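Local coordinates for GRAS family transcription factor containing protein, expressed (Oryza sativa Japonica Group, PDB 5HYZ) that binds DNA in vitro, with its GRAS domain involved, and is a probable transcription factor in plant development and abiotic stress resistance, at residues Y262-E267 / R366-V371; A86-K91 / Y347-V352; T165-F170 / V176-V181; A126-L131 / K172-D177. One frame throughout, in Å; residues are numbered along the deposited sequence.

Contact 1: residues Y262-E267 / R366-V371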
loop_
_atom_site.group_PDB
_atom_site.type_symbol
_atom_site.label_atom_id
_atom_site.label_comp_id
_atom_site.label_asym_id
_atom_site.label_seq_id
_atom_site.Cartn_x
_atom_site.Cartn_y
_atom_site.Cartn_z
ATOM N N TYR A 262 6.504 23.398 -2.826
ATOM C CA TYR A 262 5.068 23.175 -2.688
ATOM C C TYR A 262 4.389 22.981 -4.053
ATOM O O TYR A 262 3.376 22.298 -4.139
ATOM C CB TYR A 262 4.433 24.332 -1.869
ATOM C CG TYR A 262 4.653 24.071 -0.390
ATOM C CD1 TYR A 262 3.953 23.055 0.262
ATOM C CD2 TYR A 262 5.630 24.775 0.331
ATOM C CE1 TYR A 262 4.213 22.760 1.586
ATOM C CE2 TYR A 262 5.860 24.514 1.638
ATOM C CZ TYR A 262 5.146 23.479 2.263
ATOM O OH TYR A 262 5.397 23.160 3.566
ATOM N N ARG A 263 4.941 23.546 -5.122
ATOM C CA ARG A 263 4.373 23.259 -6.451
ATOM C C ARG A 263 4.408 21.755 -6.725
ATOM O O ARG A 263 3.401 21.159 -7.120
ATOM C CB ARG A 263 5.136 23.996 -7.562
ATOM C CG ARG A 263 4.424 23.870 -8.920
ATOM C CD ARG A 263 5.271 24.275 -10.116
ATOM N NE ARG A 263 6.368 23.340 -10.357
ATOM C CZ ARG A 263 7.266 23.462 -11.339
ATOM N NH1 ARG A 263 7.208 24.483 -12.205
ATOM N NH2 ARG A 263 8.230 22.551 -11.455
ATOM N N SER A 264 5.554 21.129 -6.449
ATOM C CA SER A 264 5.618 19.657 -6.612
ATOM C C SER A 264 4.621 18.920 -5.714
ATOM O O SER A 264 3.901 18.020 -6.205
ATOM C CB SER A 264 7.050 19.140 -6.346
ATOM O OG SER A 264 7.954 19.866 -7.140
ATOM N N LEU A 265 4.553 19.274 -4.416
ATOM C CA LEU A 265 3.565 18.634 -3.531
ATOM C C LEU A 265 2.106 18.782 -4.030
ATOM O O LEU A 265 1.296 17.814 -4.026
ATOM C CB LEU A 265 3.611 19.194 -2.102
ATOM C CG LEU A 265 4.819 18.744 -1.276
ATOM C CD1 LEU A 265 4.853 19.509 0.026
ATOM C CD2 LEU A 265 4.714 17.223 -1.041
ATOM N N PHE A 266 1.753 20.013 -4.415
ATOM C CA PHE A 266 0.380 20.283 -4.897
ATOM C C PHE A 266 0.074 19.472 -6.143
ATOM O O PHE A 266 -1.042 18.941 -6.263
ATOM C CB PHE A 266 0.171 21.796 -5.172
ATOM C CG PHE A 266 -0.228 22.574 -3.931
ATOM C CD1 PHE A 266 0.624 22.649 -2.831
ATOM C CD2 PHE A 266 -1.452 23.236 -3.866
ATOM C CE1 PHE A 266 0.260 23.349 -1.688
ATOM C CE2 PHE A 266 -1.827 23.943 -2.737
ATOM C CZ PHE A 266 -0.981 24.015 -1.652
ATOM N N GLU A 267 1.035 19.393 -7.066
ATOM C CA GLU A 267 0.851 18.586 -8.272
ATOM C C GLU A 267 0.655 17.085 -7.953
ATOM O O GLU A 267 -0.214 16.409 -8.546
ATOM C CB GLU A 267 2.008 18.756 -9.220
ATOM C CG GLU A 267 2.026 20.077 -9.952
ATOM C CD GLU A 267 3.275 20.264 -10.807
ATOM O OE1 GLU A 267 3.926 19.223 -11.111
ATOM O OE2 GLU A 267 3.617 21.437 -11.173
ATOM N N ARG A 366 12.361 16.434 -8.989
ATOM C CA ARG A 366 12.651 17.353 -7.898
ATOM C C ARG A 366 12.527 16.595 -6.559
ATOM O O ARG A 366 11.444 16.175 -6.222
ATOM C CB ARG A 366 11.667 18.538 -7.968
ATOM C CG ARG A 366 11.225 19.334 -6.681
ATOM C CD ARG A 366 12.330 19.631 -5.713
ATOM N NE ARG A 366 12.108 20.744 -4.783
ATOM C CZ ARG A 366 12.892 20.903 -3.718
ATOM N NH1 ARG A 366 13.854 19.992 -3.497
ATOM N NH2 ARG A 366 12.748 21.926 -2.879
ATOM N N PRO A 367 13.624 16.462 -5.835
ATOM C CA PRO A 367 13.656 15.727 -4.556
ATOM C C PRO A 367 12.684 16.367 -3.579
ATOM O O PRO A 367 12.728 17.596 -3.458
ATOM C CB PRO A 367 15.114 15.904 -4.080
ATOM C CG PRO A 367 15.884 16.257 -5.292
ATOM C CD PRO A 367 14.964 16.906 -6.263
ATOM N N LEU A 368 11.851 15.584 -2.888
ATOM C CA LEU A 368 10.903 16.150 -1.947
ATOM C C LEU A 368 11.104 15.643 -0.540
ATOM O O LEU A 368 10.936 16.414 0.428
ATOM C CB LEU A 368 9.466 15.834 -2.343
ATOM C CG LEU A 368 8.979 16.470 -3.640
ATOM C CD1 LEU A 368 7.526 16.131 -3.856
ATOM C CD2 LEU A 368 9.204 18.023 -3.649
ATOM N N LEU A 369 11.429 14.359 -0.425
ATOM C CA LEU A 369 11.524 13.740 0.969
ATOM C C LEU A 369 12.784 12.908 0.970
ATOM O O LEU A 369 12.922 11.987 0.151
ATOM C CB LEU A 369 10.315 12.853 1.276
ATOM C CG LEU A 369 10.076 12.635 2.783
ATOM C CD1 LEU A 369 8.761 11.919 2.948
ATOM C CD2 LEU A 369 11.131 11.795 3.403
ATOM N N THR A 370 13.728 13.225 1.836
ATOM C CA THR A 370 15.051 12.604 1.804
ATOM C C THR A 370 15.326 11.767 3.043
ATOM O O THR A 370 15.049 12.210 4.165
ATOM C CB THR A 370 16.071 13.728 1.665
ATOM O OG1 THR A 370 15.676 14.481 0.497
ATOM C CG2 THR A 370 17.467 13.235 1.505
ATOM N N VAL A 371 15.922 10.595 2.863
ATOM C CA VAL A 371 16.206 9.711 3.984
ATOM C C VAL A 371 17.698 9.455 3.994
ATOM O O VAL A 371 18.335 9.340 2.931
ATOM C CB VAL A 371 15.441 8.373 3.854
ATOM C CG1 VAL A 371 15.886 7.376 4.972
ATOM C CG2 VAL A 371 13.917 8.660 4.095
#

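Contact 2: residues A86-K91 / Y347-V352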
loop_
_atom_site.group_PDB
_atom_site.type_symbol
_atom_site.label_atom_id
_atom_site.label_comp_id
_atom_site.label_asym_id
_atom_site.label_seq_id
_atom_site.Cartn_x
_atom_site.Cartn_y
_atom_site.Cartn_z
ATOM N N ALA A 86 -2.901 9.022 -0.086
ATOM C CA ALA A 86 -2.822 9.463 -1.476
ATOM C C ALA A 86 -1.427 9.387 -2.081
ATOM O O ALA A 86 -1.264 9.362 -3.305
ATOM C CB ALA A 86 -3.333 10.906 -1.574
ATOM N N CYS A 87 -0.413 9.429 -1.229
ATOM C CA CYS A 87 0.958 9.621 -1.670
ATOM C C CYS A 87 1.871 8.623 -0.955
ATOM O O CYS A 87 1.532 8.151 0.130
ATOM C CB CYS A 87 1.423 11.033 -1.341
ATOM S SG CYS A 87 0.398 12.341 -2.142
ATOM N N PRO A 88 3.021 8.330 -1.535
ATOM C CA PRO A 88 3.933 7.326 -0.964
ATOM C C PRO A 88 4.991 7.892 -0.012
ATOM O O PRO A 88 5.891 7.122 0.417
ATOM C CB PRO A 88 4.617 6.751 -2.199
ATOM C CG PRO A 88 4.685 7.914 -3.145
ATOM C CD PRO A 88 3.393 8.681 -2.925
ATOM N N TYR A 89 4.894 9.183 0.326
ATOM C CA TYR A 89 5.908 9.848 1.156
ATOM C C TYR A 89 6.228 9.133 2.466
ATOM O O TYR A 89 7.408 8.792 2.705
ATOM C CB TYR A 89 5.486 11.314 1.449
ATOM C CG TYR A 89 5.256 12.125 0.162
ATOM C CD1 TYR A 89 6.271 12.298 -0.756
ATOM C CD2 TYR A 89 4.019 12.700 -0.114
ATOM C CE1 TYR A 89 6.064 13.004 -1.958
ATOM C CE2 TYR A 89 3.800 13.427 -1.306
ATOM C CZ TYR A 89 4.814 13.570 -2.207
ATOM O OH TYR A 89 4.636 14.290 -3.385
ATOM N N SER A 90 5.230 8.877 3.312
ATOM C CA SER A 90 5.549 8.297 4.603
ATOM C C SER A 90 6.002 6.845 4.460
ATOM O O SER A 90 6.895 6.399 5.177
ATOM C CB SER A 90 4.358 8.411 5.605
ATOM O OG SER A 90 3.260 7.609 5.157
ATOM N N LYS A 91 5.441 6.097 3.519
ATOM C CA LYS A 91 5.841 4.734 3.384
ATOM C C LYS A 91 7.292 4.667 2.899
ATOM O O LYS A 91 8.080 3.832 3.360
ATOM C CB LYS A 91 4.885 3.969 2.416
ATOM C CG LYS A 91 5.118 2.451 2.455
ATOM C CD LYS A 91 3.883 1.620 2.063
ATOM C CE LYS A 91 4.095 0.105 2.312
ATOM N NZ LYS A 91 3.629 -0.786 1.167
ATOM N N TYR A 347 1.562 9.362 -12.649
ATOM C CA TYR A 347 2.374 9.773 -11.487
ATOM C C TYR A 347 3.806 10.033 -11.907
ATOM O O TYR A 347 4.291 9.439 -12.857
ATOM C CB TYR A 347 2.314 8.713 -10.395
ATOM C CG TYR A 347 0.957 8.599 -9.745
ATOM C CD1 TYR A 347 0.613 9.422 -8.699
ATOM C CD2 TYR A 347 0.025 7.651 -10.173
ATOM C CE1 TYR A 347 -0.637 9.302 -8.076
ATOM C CE2 TYR A 347 -1.225 7.533 -9.571
ATOM C CZ TYR A 347 -1.533 8.357 -8.516
ATOM O OH TYR A 347 -2.738 8.266 -7.868
ATOM N N LYS A 348 4.491 10.943 -11.223
ATOM C CA LYS A 348 5.807 11.362 -11.658
ATOM C C LYS A 348 6.831 11.134 -10.544
ATOM O O LYS A 348 7.753 11.903 -10.398
ATOM C CB LYS A 348 5.819 12.855 -12.037
ATOM C CG LYS A 348 4.678 13.240 -13.023
ATOM C CD LYS A 348 4.765 12.390 -14.248
ATOM C CE LYS A 348 3.640 12.726 -15.251
ATOM N NZ LYS A 348 3.345 11.621 -16.252
ATOM N N TYR A 349 6.650 10.061 -9.767
ATOM C CA TYR A 349 7.632 9.747 -8.720
ATOM C C TYR A 349 8.861 9.075 -9.240
ATOM O O TYR A 349 8.794 8.240 -10.163
ATOM C CB TYR A 349 6.989 8.849 -7.657
ATOM C CG TYR A 349 5.895 9.539 -6.894
ATOM C CD1 TYR A 349 6.164 10.640 -6.033
ATOM C CD2 TYR A 349 4.591 9.093 -7.000
ATOM C CE1 TYR A 349 5.145 11.242 -5.310
ATOM C CE2 TYR A 349 3.579 9.701 -6.285
ATOM C CZ TYR A 349 3.867 10.806 -5.460
ATOM O OH TYR A 349 2.826 11.389 -4.762
ATOM N N SER A 350 10.006 9.424 -8.678
ATOM C CA SER A 350 11.247 8.691 -8.963
ATOM C C SER A 350 12.165 8.811 -7.790
ATOM O O SER A 350 11.862 9.563 -6.870
ATOM C CB SER A 350 11.982 9.240 -10.225
ATOM O OG SER A 350 12.542 10.513 -9.975
ATOM N N LEU A 351 13.270 8.086 -7.818
ATOM C CA LEU A 351 14.266 8.186 -6.737
ATOM C C LEU A 351 15.467 8.927 -7.212
ATOM O O LEU A 351 15.944 8.705 -8.323
ATOM C CB LEU A 351 14.689 6.785 -6.249
ATOM C CG LEU A 351 13.749 5.877 -5.471
ATOM C CD1 LEU A 351 13.018 6.632 -4.339
ATOM C CD2 LEU A 351 12.743 5.151 -6.312
ATOM N N VAL A 352 15.982 9.809 -6.382
ATOM C CA VAL A 352 17.181 10.616 -6.695
ATOM C C VAL A 352 18.217 10.496 -5.606
ATOM O O VAL A 352 17.883 10.636 -4.415
ATOM C CB VAL A 352 16.784 12.096 -6.863
ATOM C CG1 VAL A 352 18.007 13.002 -6.864
ATOM C CG2 VAL A 352 15.967 12.250 -8.164
HETATM O O HOH W 1 0.496 11.160 -5.332
HETATM O O HOH W 2 -2.704 7.688 -5.009
#

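Contact 3: residues T165-F170 / V176-V181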
loop_
_atom_site.group_PDB
_atom_site.type_symbol
_atom_site.label_atom_id
_atom_site.label_comp_id
_atom_site.label_asym_id
_atom_site.label_seq_id
_atom_site.Cartn_x
_atom_site.Cartn_y
_atom_site.Cartn_z
ATOM N N THR A 165 -0.822 -0.656 22.640
ATOM C CA THR A 165 -1.591 -1.891 22.604
ATOM C C THR A 165 -1.496 -2.597 21.277
ATOM O O THR A 165 -1.240 -3.791 21.223
ATOM C CB THR A 165 -3.061 -1.601 22.921
ATOM O OG1 THR A 165 -3.066 -1.211 24.310
ATOM C CG2 THR A 165 -3.899 -2.863 22.782
ATOM N N ARG A 166 -1.633 -1.818 20.217
ATOM C CA ARG A 166 -1.600 -2.434 18.901
ATOM C C ARG A 166 -0.247 -3.079 18.586
ATOM O O ARG A 166 -0.189 -4.191 18.041
ATOM C CB ARG A 166 -1.976 -1.366 17.875
ATOM C CG ARG A 166 -2.819 -1.868 16.798
ATOM C CD ARG A 166 -3.243 -0.771 15.803
ATOM N NE ARG A 166 -3.660 -1.467 14.590
ATOM C CZ ARG A 166 -3.927 -0.871 13.437
ATOM N NH1 ARG A 166 -3.801 0.437 13.338
ATOM N NH2 ARG A 166 -4.299 -1.596 12.405
ATOM N N LEU A 167 0.856 -2.396 18.922
ATOM C CA LEU A 167 2.167 -2.977 18.687
ATOM C C LEU A 167 2.452 -4.191 19.563
ATOM O O LEU A 167 3.065 -5.168 19.138
ATOM C CB LEU A 167 3.310 -1.972 18.925
ATOM C CG LEU A 167 3.339 -0.849 17.875
ATOM C CD1 LEU A 167 4.360 0.229 18.350
ATOM C CD2 LEU A 167 3.837 -1.463 16.521
ATOM N N ARG A 168 1.993 -4.148 20.826
ATOM C CA ARG A 168 2.222 -5.306 21.687
ATOM C C ARG A 168 1.416 -6.513 21.201
ATOM O O ARG A 168 1.927 -7.637 21.217
ATOM C CB ARG A 168 1.823 -4.952 23.160
ATOM C CG ARG A 168 2.882 -4.067 23.845
ATOM C CD ARG A 168 2.313 -3.550 25.279
ATOM N NE ARG A 168 3.330 -2.669 25.943
ATOM C CZ ARG A 168 4.333 -3.132 26.665
ATOM N NH1 ARG A 168 4.480 -4.460 26.842
ATOM N NH2 ARG A 168 5.188 -2.276 27.213
ATOM N N ASP A 169 0.188 -6.278 20.720
ATOM C CA ASP A 169 -0.628 -7.410 20.170
ATOM C C ASP A 169 0.066 -8.001 18.931
ATOM O O ASP A 169 0.142 -9.230 18.702
ATOM C CB ASP A 169 -2.056 -6.970 19.817
ATOM C CG ASP A 169 -2.911 -6.667 21.071
ATOM O OD1 ASP A 169 -2.486 -7.017 22.202
ATOM O OD2 ASP A 169 -3.972 -6.040 20.908
ATOM N N PHE A 170 0.642 -7.093 18.119
ATOM C CA PHE A 170 1.352 -7.576 16.913
ATOM C C PHE A 170 2.575 -8.410 17.222
ATOM O O PHE A 170 2.856 -9.488 16.618
ATOM C CB PHE A 170 1.725 -6.334 16.068
ATOM C CG PHE A 170 2.262 -6.665 14.682
ATOM C CD1 PHE A 170 1.391 -7.043 13.689
ATOM C CD2 PHE A 170 3.639 -6.577 14.399
ATOM C CE1 PHE A 170 1.854 -7.362 12.431
ATOM C CE2 PHE A 170 4.116 -6.928 13.116
ATOM C CZ PHE A 170 3.194 -7.284 12.143
ATOM N N VAL A 176 7.768 -12.670 19.714
ATOM C CA VAL A 176 8.972 -11.930 20.210
ATOM C C VAL A 176 8.688 -11.148 21.468
ATOM O O VAL A 176 7.599 -10.571 21.596
ATOM C CB VAL A 176 9.532 -10.930 19.175
ATOM C CG1 VAL A 176 9.840 -11.613 17.925
ATOM C CG2 VAL A 176 8.519 -9.932 18.831
ATOM N N ASP A 177 9.652 -11.171 22.408
ATOM C CA ASP A 177 9.524 -10.374 23.657
ATOM C C ASP A 177 9.596 -8.906 23.271
ATOM O O ASP A 177 10.524 -8.514 22.546
ATOM C CB ASP A 177 10.633 -10.750 24.646
ATOM C CG ASP A 177 10.492 -10.074 26.045
ATOM O OD1 ASP A 177 9.376 -9.662 26.450
ATOM O OD2 ASP A 177 11.531 -10.004 26.762
ATOM N N PHE A 178 8.618 -8.122 23.716
ATOM C CA PHE A 178 8.488 -6.752 23.210
ATOM C C PHE A 178 8.038 -5.795 24.316
ATOM O O PHE A 178 7.185 -6.135 25.116
ATOM C CB PHE A 178 7.472 -6.731 22.050
ATOM C CG PHE A 178 7.156 -5.356 21.543
ATOM C CD1 PHE A 178 8.024 -4.722 20.638
ATOM C CD2 PHE A 178 5.997 -4.721 21.950
ATOM C CE1 PHE A 178 7.742 -3.430 20.159
ATOM C CE2 PHE A 178 5.691 -3.419 21.510
ATOM C CZ PHE A 178 6.562 -2.768 20.593
ATOM N N GLU A 179 8.530 -4.559 24.294
ATOM C CA GLU A 179 8.022 -3.517 25.191
ATOM C C GLU A 179 7.940 -2.203 24.433
ATOM O O GLU A 179 8.797 -1.946 23.589
ATOM C CB GLU A 179 8.966 -3.300 26.382
ATOM C CG GLU A 179 9.323 -4.614 27.061
ATOM C CD GLU A 179 10.209 -4.437 28.291
ATOM O OE1 GLU A 179 10.839 -3.357 28.467
ATOM O OE2 GLU A 179 10.274 -5.401 29.077
ATOM N N PHE A 180 6.963 -1.387 24.774
ATOM C CA PHE A 180 6.823 -0.008 24.254
ATOM C C PHE A 180 6.542 0.891 25.451
ATOM O O PHE A 180 5.644 0.567 26.265
ATOM C CB PHE A 180 5.647 0.085 23.273
ATOM C CG PHE A 180 5.392 1.494 22.723
ATOM C CD1 PHE A 180 4.637 2.446 23.442
ATOM C CD2 PHE A 180 5.907 1.858 21.475
ATOM C CE1 PHE A 180 4.435 3.720 22.973
ATOM C CE2 PHE A 180 5.682 3.129 20.955
ATOM C CZ PHE A 180 4.949 4.082 21.714
ATOM N N VAL A 181 7.276 2.000 25.546
ATOM C CA VAL A 181 6.926 3.021 26.541
ATOM C C VAL A 181 7.006 4.397 25.911
ATOM O O VAL A 181 7.810 4.590 24.977
ATOM C CB VAL A 181 7.909 2.882 27.777
ATOM C CG1 VAL A 181 9.312 3.331 27.436
ATOM C CG2 VAL A 181 7.459 3.738 28.862
#

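Contact 4: residues A126-L131 / K172-D177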
loop_
_atom_site.group_PDB
_atom_site.type_symbol
_atom_site.label_atom_id
_atom_site.label_comp_id
_atom_site.label_asym_id
_atom_site.label_seq_id
_atom_site.Cartn_x
_atom_site.Cartn_y
_atom_site.Cartn_z
ATOM N N ALA A 126 5.998 -2.649 10.758
ATOM C CA ALA A 126 6.775 -3.107 9.611
ATOM C C ALA A 126 8.162 -3.606 10.029
ATOM O O ALA A 126 8.687 -4.651 9.533
ATOM C CB ALA A 126 6.852 -1.957 8.547
ATOM N N LEU A 127 8.815 -2.860 10.924
ATOM C CA LEU A 127 10.128 -3.268 11.347
ATOM C C LEU A 127 10.073 -4.593 12.133
ATOM O O LEU A 127 10.931 -5.447 11.989
ATOM C CB LEU A 127 10.778 -2.176 12.273
ATOM C CG LEU A 127 12.215 -2.593 12.651
ATOM C CD1 LEU A 127 13.235 -2.393 11.484
ATOM C CD2 LEU A 127 12.754 -1.758 13.835
ATOM N N LEU A 128 9.077 -4.741 12.988
ATOM C CA LEU A 128 8.958 -6.005 13.750
ATOM C C LEU A 128 8.833 -7.196 12.783
ATOM O O LEU A 128 9.477 -8.228 12.937
ATOM C CB LEU A 128 7.731 -5.940 14.655
ATOM C CG LEU A 128 7.953 -5.082 15.931
ATOM C CD1 LEU A 128 6.580 -4.829 16.672
ATOM C CD2 LEU A 128 8.988 -5.764 16.837
ATOM N N GLN A 129 7.969 -7.041 11.803
ATOM C CA GLN A 129 7.841 -8.120 10.794
ATOM C C GLN A 129 9.172 -8.435 10.107
ATOM O O GLN A 129 9.595 -9.626 9.941
ATOM C CB GLN A 129 6.793 -7.700 9.773
ATOM C CG GLN A 129 6.566 -8.747 8.586
ATOM C CD GLN A 129 5.812 -9.956 9.062
ATOM O OE1 GLN A 129 5.143 -9.930 10.085
ATOM N NE2 GLN A 129 5.917 -11.064 8.299
ATOM N N ALA A 130 9.879 -7.362 9.731
ATOM C CA ALA A 130 11.187 -7.543 9.096
ATOM C C ALA A 130 12.224 -8.183 10.009
ATOM O O ALA A 130 12.944 -9.075 9.577
ATOM C CB ALA A 130 11.698 -6.180 8.542
ATOM N N LEU A 131 12.301 -7.761 11.279
ATOM C CA LEU A 131 13.227 -8.338 12.238
ATOM C C LEU A 131 12.919 -9.821 12.440
ATOM O O LEU A 131 13.836 -10.624 12.636
ATOM C CB LEU A 131 13.145 -7.595 13.624
ATOM C CG LEU A 131 13.758 -6.173 13.582
ATOM C CD1 LEU A 131 13.391 -5.350 14.844
ATOM C CD2 LEU A 131 15.259 -6.290 13.408
ATOM N N LYS A 172 3.050 -10.151 19.840
ATOM C CA LYS A 172 2.623 -11.515 20.273
ATOM C C LYS A 172 2.494 -12.476 19.074
ATOM O O LYS A 172 2.904 -13.655 19.167
ATOM C CB LYS A 172 1.312 -11.452 21.001
ATOM C CG LYS A 172 1.518 -10.823 22.358
ATOM C CD LYS A 172 0.143 -10.655 23.001
ATOM C CE LYS A 172 0.256 -9.930 24.348
ATOM N NZ LYS A 172 -1.112 -9.465 24.663
ATOM N N LEU A 173 1.985 -11.946 17.959
ATOM C CA LEU A 173 1.829 -12.796 16.751
ATOM C C LEU A 173 3.150 -13.143 16.067
ATOM O O LEU A 173 3.189 -13.984 15.167
ATOM C CB LEU A 173 0.944 -12.088 15.741
ATOM C CG LEU A 173 -0.452 -11.748 16.195
ATOM C CD1 LEU A 173 -1.167 -11.043 15.043
ATOM C CD2 LEU A 173 -1.185 -12.975 16.654
ATOM N N LEU A 174 4.241 -12.484 16.482
ATOM C CA LEU A 174 5.584 -12.892 16.062
ATOM C C LEU A 174 6.366 -13.740 17.026
ATOM O O LEU A 174 7.482 -14.144 16.703
ATOM C CB LEU A 174 6.452 -11.633 15.774
ATOM C CG LEU A 174 5.831 -10.616 14.817
ATOM C CD1 LEU A 174 6.616 -9.264 14.952
ATOM C CD2 LEU A 174 5.867 -11.106 13.379
ATOM N N GLY A 175 5.851 -13.929 18.254
ATOM C CA GLY A 175 6.582 -14.730 19.206
ATOM C C GLY A 175 7.805 -13.993 19.719
ATOM O O GLY A 175 8.790 -14.619 20.104
ATOM N N VAL A 176 7.768 -12.670 19.714
ATOM C CA VAL A 176 8.972 -11.930 20.210
ATOM C C VAL A 176 8.688 -11.148 21.468
ATOM O O VAL A 176 7.599 -10.571 21.596
ATOM C CB VAL A 176 9.532 -10.930 19.175
ATOM C CG1 VAL A 176 9.840 -11.613 17.925
ATOM C CG2 VAL A 176 8.519 -9.932 18.831
ATOM N N ASP A 177 9.652 -11.171 22.408
ATOM C CA ASP A 177 9.524 -10.374 23.657
ATOM C C ASP A 177 9.596 -8.906 23.271
ATOM O O ASP A 177 10.524 -8.514 22.546
ATOM C CB ASP A 177 10.633 -10.750 24.646
ATOM C CG ASP A 177 10.492 -10.074 26.045
ATOM O OD1 ASP A 177 9.376 -9.662 26.450
ATOM O OD2 ASP A 177 11.531 -10.004 26.762
#

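Contact 1: residues Y262-E267 / R366-V371
Apolar packing between Leu368 and the pair Ser264 and Leu265 makes up most of this contact. The forked end of Leu368 faces helix 262-267: CD2 of Leu368 rests 3.6 Å from CB of Ser264, and CD1 of Leu368 lies 4.1 Å from CD2 of Leu265. The two leucine side chains slide past each other in opposite directions and touch through one methyl each. A small serine suits the place, since its short side chain lets the methyls of Leu368 come close to the helix. The strand runs nearly square to the helix, at 80°, with the axes of the short segments 9.4 Å apart.

Here the last strand of the GRAS domain's Rossmann-like sheet meets helix 251-272, and the contact thereby joins the predicted SAW and PFYRE regions. Leu368 and Leu369 both face Leu361 on the neighbouring strand 358-363, a classic beta bulge, and the chain turns a corner at Leu369.

Across the contact the serine hydroxyl meets aliphatic carbon: OG of Ser264 lies 3.3 Å from CG of Arg366, while making a weak hydrogen bond back to the carbonyl of Ser260 in its own helix. With CG roughly anti to the backbone N (chi1 151°), Arg366 sets this methylene against the serine; the bend at chi2 then carries the guanidinium away. Its NH1 makes a weak hydrogen bond to the carbonyl of Glu243.

Contact 2: residues A86-K91 / Y347-V352
Tyr349 presents two sides of its ring to the segment 86-91. Over one face sits Pro88, whose CG lies 3.8 Å from the ring centroid and only 12° off the ring normal, a CH-pi contact in which the puckered proline ring rests its polarised C-H groups on the flat phenol. CD of Pro88 comes 3.3 Å from CZ of Tyr349. Tyr89 meets the rim instead: the edge of Tyr349 is directed toward the face of Tyr89 in an offset edge-to-face pair, with planes at 82° and centroids 5.8 Å apart. CE1 of Tyr349 is 3.6 Å from OH of Tyr89, which lies near the plane of the Tyr349 ring. With CG anti to its carbonyl carbon (chi1 -66°), Tyr349 sends its ring from the start of strand 349-352 toward the break between helices 74-86 and 89-104, where Pro88 holds the N-cap position.

Trp363 and Tyr343 add further edge-to-face partners to Tyr349, so the predicted SAW region contributes an aromatic cluster against the predicted VHIID region.

Water 1 donates to the carbonyl O of Ala86 and lies beside Tyr349 OH, too close to be trusted as modelled; water 2 links the same carbonyl to OH of Tyr347. Tyr89 OH is hydrogen-bonded to Ser268. Tyrosine thus serves two needs here: rings pack, while the hydroxyls of Tyr347 and Tyr89 find polar partners.

Contact 3: residues T165-F170 / V176-V181
Arg168 leaves the helix with CG anti to its carbonyl carbon (chi1 -76°) and stays extended from CG to NE, long enough to span from helix 165-170 to the backbone of strand 177-181. Phe178 and Phe180 answer with CG anti to the backbone N (chi1 174° in Phe178), which turns both rings toward the helix from alternate positions of the strand.

The arginine serves in two ways. Its CG lies at the edge of the Phe178 ring, in the ring plane, 3.7 Å from CD2 of Phe178. Farther out, NH2 of Arg168 donates to the carbonyl O of Phe180 at 3.0 Å, with an N-H...O angle of 152°; the donor is tilted from the carbonyl plane. One face of the guanidinium lies over CA of Glu179, and NE of Arg168 is held by the side chain of Asn164, one turn earlier, which would steady the group's rotation. Leu167 fills the apolar side: its CB is 3.7 Å from CZ of Phe178, and its CD1 reaches 3.8 Å from CD2 of Phe180.

Helix and strand run nearly antiparallel, as expected for the returning half of the beta-alpha-beta unit formed by strand 141-148, helix 157-174 and strand 177-182. Strand 177-182 pairs in parallel with 141-148, whose Ile144 packs on both phenylalanines, while helix 122-132 packs on Leu167 through Trp124 and Ala125. Trp341 of the second subunit also packs on Leu167.

Contact 4: residues A126-L131 / K172-D177
Leu174 pushes its two methyl groups against helix 126-131, and CD1 lies over the CB of Leu128 at 3.5 Å. The same methyl is 3.6 Å from the backbone O of Leu128, so it rests on both the root of that side chain and the helix backbone. The other branch, CD2 of Leu174, meets the amide end of Gln129, coming 3.6 Å from OE1 of Gln129. These two side chains cross at about a right angle.

Gln129 starts out pointing away from Leu174. CG is anti to its backbone N (chi1 178°) and the chain then bends at its second torsion (chi2 74°), which brings OE1 back to the side of the CD2 methyl. Leu174 itself sits at the end of helix 157-174, where Gly175 closes the last turn as a Schellman motif. Its positive phi of 73° is easily adopted by a residue lacking a side chain, and its N bonds back to the carbonyl of Lys172.

Two helices of the Rossmann-like part of the GRAS domain thereby meet where one ends, with Phe170 also packing on Leu128 and Gln129.

Chemically the contact is divided. The leucines give a purely apolar touch between the helices, whereas the amide of Gln129 has its polar partners on the second subunit: OE1 bonds to Ser334 OG of that subunit and NE2 weakly to its Tyr331 carbonyl. A glutamine here can therefore both pack on Leu174 and take part in the homodimer interface.

The four contacts form two pairs at separate parts of the GRAS domain. Contacts 1 and 2 have centres 9 Å apart and meet at Tyr89, whose OH lies 3.5 Å from CD1 of Leu368 and 3.8 Å from CD2 of Leu265. Contacts 3 and 4 are equally close, share Val176 and Asp177, and join through Phe178 CE1 and Leu128 CD1, 3.9 Å apart. The centres of contacts 1 and 3 are about 34 Å apart, on opposite sides of the chain's centre, yet both reach the same sheet. Contacts 3 and 4 are nested within the chain loop closed by contact 2, and both touch the second subunit of the homodimer.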